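Local coordinates for protein alginate lyase (Chitinophaga sp. MD30, PDB 6KCW) that cleaves the polysaccharide alginate as a lyase of polysaccharide lyase family 36, by a mechanism in which one side chain serves as both catalytic base and catalytic acid, at residues D77-S82 with Y229-N234; D110-T115 with T198-Q203; I134-Q139 with T193-T198. One frame throughout, in Å; residues are numbered along the deposited sequence.

Contact 1 of 3, residues D77-S82 with Y229-N234. With CA (calcium ion), chain C.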
loop_
_atom_site.group_PDB
_atom_site.type_symbol
_atom_site.label_atom_id
_atom_site.label_comp_id
_atom_site.label_asym_id
_atom_site.label_seq_id
_atom_site.Cartn_x
_atom_site.Cartn_y
_atom_site.Cartn_z
ATOM N N ASP A 77 -7.671 3.098 -8.014
ATOM C CA ASP A 77 -6.957 3.071 -9.277
ATOM C C ASP A 77 -5.608 3.730 -9.090
ATOM O O ASP A 77 -5.448 4.628 -8.259
ATOM C CB ASP A 77 -7.733 3.787 -10.385
ATOM C CG ASP A 77 -9.005 3.073 -10.731
ATOM O OD1 ASP A 77 -8.962 1.827 -10.843
ATOM O OD2 ASP A 77 -10.047 3.749 -10.865
ATOM N N VAL A 78 -4.641 3.273 -9.864
ATOM C CA VAL A 78 -3.294 3.805 -9.785
ATOM C C VAL A 78 -2.717 3.833 -11.189
ATOM O O VAL A 78 -2.983 2.939 -11.999
ATOM C CB VAL A 78 -2.419 2.986 -8.816
ATOM C CG1 VAL A 78 -2.467 1.511 -9.164
ATOM C CG2 VAL A 78 -0.996 3.516 -8.828
ATOM N N ARG A 79 -1.977 4.898 -11.489
ATOM C CA ARG A 79 -1.349 5.102 -12.785
ATOM C C ARG A 79 0.025 5.706 -12.552
ATOM O O ARG A 79 0.152 6.682 -11.805
ATOM C CB ARG A 79 -2.193 6.035 -13.661
ATOM C CG ARG A 79 -1.979 5.880 -15.160
ATOM C CD ARG A 79 -1.875 7.241 -15.834
ATOM N NE ARG A 79 -2.799 8.211 -15.258
ATOM C CZ ARG A 79 -2.555 9.516 -15.202
ATOM N NH1 ARG A 79 -1.404 9.996 -15.674
ATOM N NH2 ARG A 79 -3.446 10.337 -14.655
ATOM N N PHE A 80 1.050 5.120 -13.163
ATOM C CA PHE A 80 2.370 5.732 -13.128
ATOM C C PHE A 80 2.445 6.802 -14.204
ATOM O O PHE A 80 1.869 6.657 -15.287
ATOM C CB PHE A 80 3.468 4.693 -13.335
ATOM C CG PHE A 80 3.639 3.768 -12.178
ATOM C CD1 PHE A 80 2.901 2.590 -12.099
ATOM C CD2 PHE A 80 4.541 4.069 -11.162
ATOM C CE1 PHE A 80 3.054 1.741 -11.027
ATOM C CE2 PHE A 80 4.699 3.228 -10.085
ATOM C CZ PHE A 80 3.963 2.060 -10.014
ATOM N N HIS A 81 3.146 7.885 -13.891
ATOM C CA HIS A 81 3.284 8.996 -14.806
ATOM C C HIS A 81 3.865 8.533 -16.141
ATOM O O HIS A 81 4.423 7.441 -16.275
ATOM C CB HIS A 81 4.168 10.070 -14.181
ATOM C CG HIS A 81 4.317 11.299 -15.020
ATOM N ND1 HIS A 81 5.348 11.464 -15.918
ATOM C CD2 HIS A 81 3.565 12.422 -15.095
ATOM C CE1 HIS A 81 5.228 12.640 -16.507
ATOM N NE2 HIS A 81 4.154 13.240 -16.026
ATOM N N SER A 82 3.739 9.409 -17.138
ATOM C CA SER A 82 4.137 9.074 -18.501
ATOM C C SER A 82 5.623 8.758 -18.591
ATOM O O SER A 82 6.021 7.793 -19.255
ATOM C CB SER A 82 3.777 10.232 -19.435
ATOM O OG SER A 82 3.820 9.820 -20.787
ATOM N N TYR A 229 6.133 10.770 -10.645
ATOM C CA TYR A 229 4.774 10.992 -10.177
ATOM C C TYR A 229 3.944 9.717 -10.289
ATOM O O TYR A 229 4.146 8.901 -11.195
ATOM C CB TYR A 229 4.123 12.146 -10.962
ATOM C CG TYR A 229 4.951 13.431 -10.913
ATOM C CD1 TYR A 229 4.777 14.360 -9.892
ATOM C CD2 TYR A 229 5.916 13.695 -11.882
ATOM C CE1 TYR A 229 5.532 15.529 -9.845
ATOM C CE2 TYR A 229 6.685 14.853 -11.840
ATOM C CZ TYR A 229 6.492 15.765 -10.821
ATOM O OH TYR A 229 7.257 16.911 -10.790
ATOM N N ILE A 230 3.031 9.541 -9.335
ATOM C CA ILE A 230 2.067 8.448 -9.327
ATOM C C ILE A 230 0.695 9.048 -9.044
ATOM O O ILE A 230 0.562 9.955 -8.215
ATOM C CB ILE A 230 2.437 7.375 -8.274
ATOM C CG1 ILE A 230 3.799 6.748 -8.592
ATOM C CG2 ILE A 230 1.358 6.300 -8.170
ATOM C CD1 ILE A 230 4.443 6.067 -7.421
ATOM N N TYR A 231 -0.325 8.560 -9.738
ATOM C CA TYR A 231 -1.669 9.102 -9.611
ATOM C C TYR A 231 -2.624 8.034 -9.094
ATOM O O TYR A 231 -2.699 6.937 -9.655
ATOM C CB TYR A 231 -2.160 9.633 -10.951
ATOM C CG TYR A 231 -1.250 10.642 -11.624
ATOM C CD1 TYR A 231 -0.170 10.228 -12.396
ATOM C CD2 TYR A 231 -1.487 12.004 -11.513
ATOM C CE1 TYR A 231 0.647 11.146 -13.031
ATOM C CE2 TYR A 231 -0.677 12.924 -12.147
ATOM C CZ TYR A 231 0.383 12.486 -12.900
ATOM O OH TYR A 231 1.188 13.396 -13.522
ATOM N N TYR A 232 -3.360 8.365 -8.037
ATOM C CA TYR A 232 -4.399 7.512 -7.481
ATOM C C TYR A 232 -5.778 8.131 -7.704
ATOM O O TYR A 232 -5.925 9.349 -7.858
ATOM C CB TYR A 232 -4.163 7.276 -5.982
ATOM C CG TYR A 232 -2.770 6.769 -5.651
ATOM C CD1 TYR A 232 -2.432 5.431 -5.840
ATOM C CD2 TYR A 232 -1.793 7.624 -5.144
ATOM C CE1 TYR A 232 -1.163 4.964 -5.535
ATOM C CE2 TYR A 232 -0.530 7.165 -4.854
ATOM C CZ TYR A 232 -0.221 5.831 -5.048
ATOM O OH TYR A 232 1.035 5.361 -4.757
ATOM N N ASP A 233 -6.802 7.277 -7.694
ATOM C CA ASP A 233 -8.172 7.733 -7.881
ATOM C C ASP A 233 -9.137 6.695 -7.320
ATOM O O ASP A 233 -8.810 5.507 -7.206
ATOM C CB ASP A 233 -8.474 7.981 -9.362
ATOM C CG ASP A 233 -9.581 8.993 -9.573
ATOM O OD1 ASP A 233 -10.323 9.267 -8.603
ATOM O OD2 ASP A 233 -9.697 9.510 -10.708
ATOM N N ASN A 234 -10.334 7.170 -6.963
ATOM C CA ASN A 234 -11.496 6.310 -6.744
ATOM C C ASN A 234 -11.282 5.328 -5.594
ATOM O O ASN A 234 -11.561 4.131 -5.716
ATOM C CB ASN A 234 -11.858 5.565 -8.030
ATOM C CG ASN A 234 -12.258 6.507 -9.150
ATOM O OD1 ASN A 234 -13.070 7.403 -8.951
ATOM N ND2 ASN A 234 -11.677 6.317 -10.329
HETATM CA CA CA C . -11.320 11.310 -9.594
HETATM O O HOH W 1 -11.815 12.004 -11.545
HETATM O O HOH W 2 -13.297 9.554 -9.966
#
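Arg-79 lays its guanidinium flat over the ring of Tyr-231, the centres 4.2 Å apart and the planes within 14° of parallel. NH1 and NH2 spread over the CG-CD1-CE1 side of the ring, a cation-pi stack reached because the arginine chain bends at chi2 and chi3 back over the neighbouring strand. At the rim of the same ring, His-81 brings CD2 to 3.0 Å from Tyr-231 OH, while Tyr-229 CD2 lies over one face of the imidazole, the two rings oblique. Backbone bonds join residues 77-80 and 229-234 as antiparallel strands: Asp-77 with Asp-233 and Arg-79 with Tyr-231 are hydrogen-bonded pairs, Val-78 with Tyr-232 and Phe-80 with Ile-230 non-hydrogen-bonded ones. The apolar face carries the latter four: Val-78 CG2 touches Ile-230 CG2 at 3.7 Å and Tyr-232 CE1 at 3.6 Å, and Phe-80 CD2 meets Ile-230 CG1. At the end of the pairing Asn-234 ND2 donates to Asp-77 OD2 at 3.1 Å, almost straight at 166°; Asp-77 OD1 is taken by His-164. Asp-233 grips the calcium ion with both carboxylate oxygens, OD1 at 2.5 Å, beside Asn-9, Asn-11 and Gly-43. One sheet pairing thus separates a buried apolar face from a more polar one that carries Asp-77, Arg-79 and Asp-233, where calcium probably offsets the negative charge of Asp-233.

Contact 2 of 3, residues D110-T115 with T198-Q203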
loop_
_atom_site.group_PDB
_atom_site.type_symbol
_atom_site.label_atom_id
_atom_site.label_comp_id
_atom_site.label_asym_id
_atom_site.label_seq_id
_atom_site.Cartn_x
_atom_site.Cartn_y
_atom_site.Cartn_z
ATOM N N ASP A 110 7.681 -12.283 15.365
ATOM C CA ASP A 110 7.351 -12.185 16.781
ATOM C C ASP A 110 5.862 -12.328 17.041
ATOM O O ASP A 110 5.435 -12.184 18.189
ATOM C CB ASP A 110 7.885 -10.870 17.381
ATOM C CG ASP A 110 7.151 -9.624 16.881
ATOM O OD1 ASP A 110 6.322 -9.741 15.963
ATOM O OD2 ASP A 110 7.443 -8.509 17.399
ATOM N N GLY A 111 5.073 -12.601 16.001
ATOM C CA GLY A 111 3.666 -12.916 16.159
ATOM C C GLY A 111 2.785 -11.759 16.569
ATOM O O GLY A 111 1.636 -11.987 16.972
ATOM N N ASN A 112 3.277 -10.521 16.446
ATOM C CA ASN A 112 2.609 -9.330 16.955
ATOM C C ASN A 112 2.118 -8.386 15.863
ATOM O O ASN A 112 1.589 -7.318 16.190
ATOM C CB ASN A 112 3.553 -8.543 17.895
ATOM C CG ASN A 112 3.939 -9.323 19.149
ATOM O OD1 ASN A 112 3.180 -10.155 19.635
ATOM N ND2 ASN A 112 5.124 -9.041 19.681
ATOM N N GLY A 113 2.304 -8.709 14.590
ATOM C CA GLY A 113 1.743 -7.859 13.554
ATOM C C GLY A 113 2.326 -8.146 12.192
ATOM O O GLY A 113 3.266 -8.925 12.033
ATOM N N GLY A 114 1.731 -7.497 11.194
ATOM C CA GLY A 114 2.222 -7.547 9.828
ATOM C C GLY A 114 1.554 -6.464 9.013
ATOM O O GLY A 114 0.797 -5.647 9.542
ATOM N N THR A 115 1.856 -6.452 7.711
ATOM C CA THR A 115 1.189 -5.557 6.766
ATOM C C THR A 115 0.907 -6.268 5.450
ATOM O O THR A 115 1.621 -7.191 5.049
ATOM C CB THR A 115 1.996 -4.298 6.429
ATOM O OG1 THR A 115 3.332 -4.671 6.065
ATOM C CG2 THR A 115 1.985 -3.313 7.583
ATOM N N THR A 198 -0.742 -13.257 12.879
ATOM C CA THR A 198 -0.323 -13.061 14.254
ATOM C C THR A 198 -0.447 -14.379 15.007
ATOM O O THR A 198 -1.237 -15.258 14.634
ATOM C CB THR A 198 -1.187 -11.988 14.938
ATOM O OG1 THR A 198 -2.559 -12.387 14.891
ATOM C CG2 THR A 198 -1.070 -10.646 14.221
ATOM N N THR A 199 0.348 -14.520 16.077
ATOM C CA THR A 199 0.065 -15.533 17.083
ATOM C C THR A 199 -0.392 -14.936 18.407
ATOM O O THR A 199 -0.862 -15.683 19.276
ATOM C CB THR A 199 1.277 -16.452 17.306
ATOM O OG1 THR A 199 2.481 -15.682 17.367
ATOM C CG2 THR A 199 1.383 -17.472 16.168
ATOM N N ASN A 200 -0.305 -13.618 18.562
ATOM C CA ASN A 200 -0.829 -12.897 19.719
ATOM C C ASN A 200 -2.199 -12.327 19.364
ATOM O O ASN A 200 -2.295 -11.410 18.539
ATOM C CB ASN A 200 0.129 -11.777 20.117
ATOM C CG ASN A 200 -0.440 -10.872 21.193
ATOM O OD1 ASN A 200 -1.264 -11.279 22.006
ATOM N ND2 ASN A 200 0.005 -9.615 21.198
ATOM N N ASP A 201 -3.256 -12.851 20.010
ATOM C CA ASP A 201 -4.628 -12.422 19.731
ATOM C C ASP A 201 -4.885 -10.960 20.090
ATOM O O ASP A 201 -5.825 -10.372 19.561
ATOM C CB ASP A 201 -5.640 -13.285 20.491
ATOM C CG ASP A 201 -5.854 -14.649 19.859
ATOM O OD1 ASP A 201 -5.613 -14.794 18.645
ATOM O OD2 ASP A 201 -6.274 -15.579 20.590
ATOM N N ALA A 202 -4.106 -10.364 20.989
ATOM C CA ALA A 202 -4.281 -8.947 21.293
ATOM C C ALA A 202 -3.821 -8.049 20.156
ATOM O O ALA A 202 -4.057 -6.838 20.206
ATOM C CB ALA A 202 -3.527 -8.568 22.580
ATOM N N GLN A 203 -3.165 -8.611 19.143
ATOM C CA GLN A 203 -2.665 -7.854 18.004
ATOM C C GLN A 203 -3.240 -8.352 16.676
ATOM O O GLN A 203 -2.684 -8.044 15.623
ATOM C CB GLN A 203 -1.137 -7.918 17.962
ATOM C CG GLN A 203 -0.408 -7.206 19.116
ATOM C CD GLN A 203 -0.649 -5.700 19.126
ATOM O OE1 GLN A 203 -1.157 -5.126 18.155
ATOM N NE2 GLN A 203 -0.301 -5.059 20.229
#
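Gly-111 turns its carbonyl into the loop 198-203, where one oxygen takes two backbone N-H groups: Thr-199 N and Asn-200 N each lie 3.0 Å from Gly-111 O. The bond from Asn-200 is the straighter, 157° at the hydrogen against 139° for Thr-199. Thr-199 OG1 sits 3.2 Å from Gly-111 CA, just where a side chain on this residue would have to go, and the positive phi of Gly-111 (71°) suits glycine too. Asn-112 follows, its N held by Asp-110 OD1 in an Asx turn. Its side chain sends OD1 to 3.5 Å from Asn-200 CB, the two amides turned almost perpendicular, and its carbonyl O rests 3.3 Å from Gln-203 CB. The loop between strands 188-195 and 206-215, a crossover from one sheet to the other, is thereby fastened to a connection within the second sheet, the turn leading into strand 113-122 of this concanavalin-like fold. A second Asx turn, Asn-200 OD1 accepting from Ala-202 N, opens the short 3-10 segment at 201-202. With an alanine in place of Asn-200, Ala-202 N would probably lose this acceptor, leaving the start of the 3-10 turn less firmly set, and the amide against Asn-112 OD1 would be gone. Thr-198 packs against the Gly-111 carbonyl, CB 3.5 Å from Gly-111 O, while CG2 faces the backbone of Gly-113; its side chain also touches Ile-98 of strand 94-99.

Contact 3 of 3, residues I134-Q139 with T193-T198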
loop_
_atom_site.group_PDB
_atom_site.type_symbol
_atom_site.label_atom_id
_atom_site.label_comp_id
_atom_site.label_asym_id
_atom_site.label_seq_id
_atom_site.Cartn_x
_atom_site.Cartn_y
_atom_site.Cartn_z
ATOM N N ILE A 134 4.265 -8.579 1.764
ATOM C CA ILE A 134 3.520 -8.919 2.969
ATOM C C ILE A 134 4.504 -9.265 4.083
ATOM O O ILE A 134 5.360 -10.142 3.919
ATOM C CB ILE A 134 2.550 -10.084 2.716
ATOM C CG1 ILE A 134 1.799 -9.879 1.404
ATOM C CG2 ILE A 134 1.521 -10.167 3.812
ATOM C CD1 ILE A 134 1.089 -8.574 1.345
ATOM N N TYR A 135 4.406 -8.552 5.199
ATOM C CA TYR A 135 4.978 -9.023 6.450
ATOM C C TYR A 135 3.879 -9.803 7.154
ATOM O O TYR A 135 2.724 -9.364 7.180
ATOM C CB TYR A 135 5.488 -7.869 7.326
ATOM C CG TYR A 135 6.690 -7.122 6.763
ATOM C CD1 TYR A 135 6.531 -6.199 5.744
ATOM C CD2 TYR A 135 7.978 -7.321 7.268
ATOM C CE1 TYR A 135 7.606 -5.506 5.217
ATOM C CE2 TYR A 135 9.074 -6.626 6.742
ATOM C CZ TYR A 135 8.875 -5.718 5.709
ATOM O OH TYR A 135 9.924 -5.002 5.147
ATOM N N HIS A 136 4.225 -10.980 7.668
ATOM C CA HIS A 136 3.279 -11.818 8.392
ATOM C C HIS A 136 4.065 -12.801 9.257
ATOM O O HIS A 136 5.302 -12.813 9.264
ATOM C CB HIS A 136 2.346 -12.544 7.435
ATOM C CG HIS A 136 3.067 -13.374 6.424
ATOM N ND1 HIS A 136 3.056 -14.751 6.449
ATOM C CD2 HIS A 136 3.827 -13.021 5.360
ATOM C CE1 HIS A 136 3.776 -15.212 5.441
ATOM N NE2 HIS A 136 4.255 -14.184 4.765
ATOM N N LYS A 137 3.319 -13.632 9.989
ATOM C CA LYS A 137 3.924 -14.471 11.012
ATOM C C LYS A 137 4.922 -15.450 10.421
ATOM O O LYS A 137 5.887 -15.839 11.092
ATOM C CB LYS A 137 2.834 -15.222 11.772
ATOM C CG LYS A 137 3.363 -16.248 12.742
ATOM C CD LYS A 137 3.919 -15.590 13.969
ATOM C CE LYS A 137 4.651 -16.590 14.812
ATOM N NZ LYS A 137 5.956 -16.895 14.136
ATOM N N ASP A 138 4.723 -15.850 9.167
ATOM C CA ASP A 138 5.499 -16.937 8.582
ATOM C C ASP A 138 6.277 -16.498 7.347
ATOM O O ASP A 138 6.670 -17.352 6.543
ATOM C CB ASP A 138 4.589 -18.121 8.243
ATOM C CG ASP A 138 3.851 -18.656 9.458
ATOM O OD1 ASP A 138 4.517 -19.240 10.338
ATOM O OD2 ASP A 138 2.607 -18.503 9.523
ATOM N N GLN A 139 6.508 -15.194 7.174
ATOM C CA GLN A 139 7.307 -14.742 6.047
ATOM C C GLN A 139 8.660 -15.451 6.060
ATOM O O GLN A 139 9.228 -15.699 7.135
ATOM C CB GLN A 139 7.495 -13.221 6.081
ATOM C CG GLN A 139 8.265 -12.706 7.280
ATOM C CD GLN A 139 8.160 -11.207 7.440
ATOM O OE1 GLN A 139 7.311 -10.708 8.179
ATOM N NE2 GLN A 139 9.026 -10.476 6.749
ATOM N N THR A 193 -4.247 -15.930 -0.895
ATOM C CA THR A 193 -3.753 -17.018 -0.068
ATOM C C THR A 193 -4.316 -16.932 1.343
ATOM O O THR A 193 -4.542 -15.841 1.878
ATOM C CB THR A 193 -2.226 -17.019 0.037
ATOM O OG1 THR A 193 -1.821 -18.065 0.937
ATOM C CG2 THR A 193 -1.742 -15.702 0.593
ATOM N N ALA A 194 -4.520 -18.096 1.950
ATOM C CA ALA A 194 -4.725 -18.109 3.380
ATOM C C ALA A 194 -3.380 -17.844 4.042
ATOM O O ALA A 194 -2.320 -18.063 3.448
ATOM C CB ALA A 194 -5.340 -19.437 3.823
ATOM N N ILE A 195 -3.413 -17.331 5.270
ATOM C CA ILE A 195 -2.211 -16.768 5.873
ATOM C C ILE A 195 -2.396 -16.725 7.378
ATOM O O ILE A 195 -3.518 -16.689 7.884
ATOM C CB ILE A 195 -1.927 -15.357 5.296
ATOM C CG1 ILE A 195 -0.476 -14.942 5.517
ATOM C CG2 ILE A 195 -2.855 -14.340 5.916
ATOM C CD1 ILE A 195 -0.164 -13.535 5.014
ATOM N N ARG A 196 -1.280 -16.736 8.099
ATOM C CA ARG A 196 -1.241 -16.462 9.526
ATOM C C ARG A 196 -0.591 -15.099 9.696
ATOM O O ARG A 196 0.554 -14.906 9.274
ATOM C CB ARG A 196 -0.474 -17.567 10.254
ATOM C CG ARG A 196 -0.219 -17.355 11.746
ATOM C CD ARG A 196 0.127 -18.682 12.419
ATOM N NE ARG A 196 1.300 -19.313 11.820
ATOM C CZ ARG A 196 1.975 -20.326 12.371
ATOM N NH1 ARG A 196 1.602 -20.841 13.545
ATOM N NH2 ARG A 196 3.043 -20.819 11.753
ATOM N N TRP A 197 -1.341 -14.141 10.252
ATOM C CA TRP A 197 -0.813 -12.803 10.497
ATOM C C TRP A 197 -0.120 -12.698 11.844
ATOM O O TRP A 197 0.956 -12.102 11.945
ATOM C CB TRP A 197 -1.922 -11.749 10.456
ATOM C CG TRP A 197 -2.589 -11.619 9.144
ATOM C CD1 TRP A 197 -3.810 -12.084 8.815
ATOM C CD2 TRP A 197 -2.070 -10.967 7.975
ATOM N NE1 TRP A 197 -4.094 -11.774 7.511
ATOM C CE2 TRP A 197 -3.042 -11.084 6.972
ATOM C CE3 TRP A 197 -0.877 -10.295 7.687
ATOM C CZ2 TRP A 197 -2.867 -10.558 5.689
ATOM C CZ3 TRP A 197 -0.699 -9.779 6.421
ATOM C CH2 TRP A 197 -1.691 -9.915 5.433
ATOM N N THR A 198 -0.742 -13.257 12.879
ATOM C CA THR A 198 -0.323 -13.061 14.254
ATOM C C THR A 198 -0.447 -14.379 15.007
ATOM O O THR A 198 -1.237 -15.258 14.634
ATOM C CB THR A 198 -1.187 -11.988 14.938
ATOM O OG1 THR A 198 -2.559 -12.387 14.891
ATOM C CG2 THR A 198 -1.070 -10.646 14.221
HETATM O O HOH W 3 1.498 -17.101 7.174
#
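His-136 holds CG between its backbone N and carbonyl carbon (chi1 57°), which turns the imidazole face to Ile-195, and Ile-195, extended through both torsions, carries CD1 over that face. This CH-pi contact puts CD1 3.9 Å from the centroid of the His-136 ring, displaced toward the rim; Gln-139 N covers the opposite face. Trp-197 reaches back with the benzene end of its indole: CZ3 comes within 3.4 Å of Ile-134 CG2, and the ring edge faces Tyr-135 O. Ile-195 CG2 lies over one face of the same indole.

The residues from His-136 to Gln-139 form a type I beta turn just after strand 128-135, and this turn docks on residues 195-197, near the end of strand 188-195, so the contact bridges the two sheets of the sandwich at their ends. Lys-137 N donates to Arg-196 O at 3.1 Å, and the aliphatic part of Lys-137 runs alongside the arginine chain before NZ turns off to the carbonyl of Trp-109.

Arg-196 bends at chi3 and takes the Asp-138 carboxylate side-on in a salt bridge, NE to OD2 at 2.8 Å and NH2 to OD1 at 2.6 Å. The NE bond uses the syn lone pair of OD2 and lies in the guanidinium plane, whereas OD1 is tilted out of it. Water 3 joins three polar groups: it donates to Asp-138 OD2, accepts from Arg-196 N and bonds to His-136 ND1 at 2.9 Å. The other ring nitrogen, His-136 NE2, pairs with Asp-145.

In the fold
Contacts 2 and 3 adjoin, their centres about 9 Å apart. They share Thr-198, and strands 113-122 and 128-135 are neighbours in one sheet, where Thr-115 N probably bonds to Tyr-135 O at 3.1 Å. The Lys-137 side chain packs against both segments of contact 2, at Gly-111 and Thr-199. Contact 1 lies across the centre of the chain, about 32 Å from contact 2 and 28 Å from contact 3 between centres; its long chain loop encloses both. Calcium belongs to contact 1 alone; a link modelled from Tyr-135 of contact 3 to a phosphate, probably from the crystallisation liquor, is doubtful and implies no functional site. Contacts 1 and 3 reach the same sheet.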